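Local structure of protein design 2L4HC2_9 (Synthetic construct, 5J73) at residues A[31-35]-A[51-55]. The protein is a computationally designed helical hairpin that pairs with a second copy as a homodimer, its specificity probably set by modular hydrogen-bond networks. Numbering follows the deposited sequence.
Sequences RLERV and LIREL
The helical hairpin of this designed bundle is joined here by a leucine-valine core with a salt-bridge network along its edge. Val35 is central to the apolar part. Its CG1 lies 3.9 Å from Leu51 CB and 3.9 Å from Leu55 CD2. Val35 and Leu55 meet tip to tip, while the Val35 and Leu51 side chains run alongside each other, pointing opposite ways. Leu51 CD1 also rests against the backbone, 3.7 Å from Val35 O. One turn earlier on helix 8-39, Leu32 CD1 packs 3.7 Å from Leu55 CD2, with the two side chains set roughly perpendicular.

Glu54 covers one flank of this core. Its CG stands opposite the backbone N (chi1 179°) and the chain runs on extended, which carries the carboxylate across to helix 8-39. Val35 CG2 packs 3.8 Å from Glu54 CD, against the carboxylate end of the chain. Glu54 OE2 forms a salt bridge with Arg34 NH2, and the guanidinium and carboxylate planes are 29° apart. A long second ion pair links Arg31 NE to Glu54 OE2 at 4.0 Å, with the two planes nearly perpendicular. OE2 sits too close to a neighbouring atom in the model, so both ion pairs are less sure in detail. Arg31 also makes a salt bridge with Glu27, one turn earlier on its own helix.

Helices 8-39 and 45-78 run antiparallel, with local axes 10.8 Å apart at 165°. The contact lies near the loop that connects them. On the side facing the second subunit, its Ala56 packs on Leu32 and its Ile59 on Leu55.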
# COMPACT_ATOMS: atom_id res chain seq x y z
N ARG A 31 -4.20 -2.12 -12.54
CA ARG A 31 -2.91 -2.42 -13.13
C ARG A 31 -2.38 -3.77 -12.68
O ARG A 31 -1.68 -4.45 -13.41
CB ARG A 31 -1.89 -1.34 -12.79
CG ARG A 31 -0.49 -1.64 -13.31
CD ARG A 31 0.19 -0.41 -13.86
NE ARG A 31 -0.19 0.82 -13.16
CZ ARG A 31 0.17 2.04 -13.54
NH1 ARG A 31 0.93 2.20 -14.62
NH2 ARG A 31 -0.23 3.09 -12.85
N LEU A 32 -2.72 -4.15 -11.46
CA LEU A 32 -2.27 -5.45 -10.96
C LEU A 32 -2.92 -6.58 -11.74
O LEU A 32 -2.24 -7.52 -12.14
CB LEU A 32 -2.59 -5.59 -9.47
CG LEU A 32 -2.18 -6.91 -8.80
CD1 LEU A 32 -0.70 -7.24 -9.00
CD2 LEU A 32 -2.52 -6.93 -7.30
N GLU A 33 -4.22 -6.51 -11.98
CA GLU A 33 -4.93 -7.59 -12.66
C GLU A 33 -4.46 -7.72 -14.11
O GLU A 33 -4.25 -8.83 -14.59
CB GLU A 33 -6.44 -7.39 -12.61
CG GLU A 33 -7.23 -8.67 -12.80
CD GLU A 33 -8.71 -8.49 -12.53
OE1 GLU A 33 -9.41 -9.50 -12.34
OE2 GLU A 33 -9.16 -7.33 -12.53
N ARG A 34 -4.30 -6.60 -14.80
CA ARG A 34 -3.80 -6.62 -16.17
C ARG A 34 -2.39 -7.21 -16.19
O ARG A 34 -2.04 -7.96 -17.11
CB ARG A 34 -3.80 -5.22 -16.78
CG ARG A 34 -3.26 -5.17 -18.20
CD ARG A 34 -3.09 -3.75 -18.69
NE ARG A 34 -2.03 -3.04 -17.98
CZ ARG A 34 -0.73 -3.19 -18.23
NH1 ARG A 34 -0.33 -4.02 -19.18
NH2 ARG A 34 0.16 -2.50 -17.53
N VAL A 35 -1.59 -6.87 -15.19
CA VAL A 35 -0.26 -7.44 -15.05
C VAL A 35 -0.38 -8.93 -14.77
O VAL A 35 0.43 -9.72 -15.25
CB VAL A 35 0.55 -6.74 -13.92
CG1 VAL A 35 1.70 -7.63 -13.42
CG2 VAL A 35 1.08 -5.39 -14.38
N LEU A 51 7.12 -6.23 -15.90
CA LEU A 51 5.95 -6.26 -15.03
C LEU A 51 6.35 -6.17 -13.56
O LEU A 51 5.67 -5.52 -12.76
CB LEU A 51 5.14 -7.54 -15.27
CG LEU A 51 4.56 -7.73 -16.68
CD1 LEU A 51 3.69 -8.97 -16.73
CD2 LEU A 51 3.78 -6.51 -17.15
N ILE A 52 7.46 -6.81 -13.21
CA ILE A 52 7.99 -6.78 -11.85
C ILE A 52 8.40 -5.35 -11.46
O ILE A 52 8.12 -4.91 -10.35
CB ILE A 52 9.19 -7.74 -11.70
CG1 ILE A 52 8.69 -9.19 -11.77
CG2 ILE A 52 9.95 -7.47 -10.40
CD1 ILE A 52 9.77 -10.25 -11.65
N ARG A 53 9.05 -4.65 -12.38
CA ARG A 53 9.41 -3.25 -12.18
C ARG A 53 8.15 -2.41 -11.99
O ARG A 53 8.11 -1.51 -11.14
CB ARG A 53 10.24 -2.75 -13.37
CG ARG A 53 11.69 -3.21 -13.33
CD ARG A 53 12.57 -2.65 -14.45
NE ARG A 53 12.63 -1.19 -14.49
CZ ARG A 53 12.05 -0.43 -15.42
NH1 ARG A 53 11.35 -0.98 -16.41
NH2 ARG A 53 12.18 0.89 -15.37
N GLU A 54 7.13 -2.71 -12.78
CA GLU A 54 5.88 -1.98 -12.75
C GLU A 54 5.18 -2.17 -11.40
O GLU A 54 4.65 -1.22 -10.82
CB GLU A 54 5.00 -2.43 -13.92
CG GLU A 54 3.63 -1.78 -14.03
CD GLU A 54 2.92 -2.17 -15.32
OE1 GLU A 54 3.51 -2.93 -16.12
OE2 GLU A 54 1.78 -1.72 -15.54
N LEU A 55 5.17 -3.41 -10.90
CA LEU A 55 4.57 -3.70 -9.59
C LEU A 55 5.39 -3.11 -8.44
O LEU A 55 4.82 -2.69 -7.43
CB LEU A 55 4.44 -5.22 -9.39
CG LEU A 55 3.44 -5.98 -10.27
CD1 LEU A 55 3.23 -7.38 -9.72
CD2 LEU A 55 2.11 -5.25 -10.41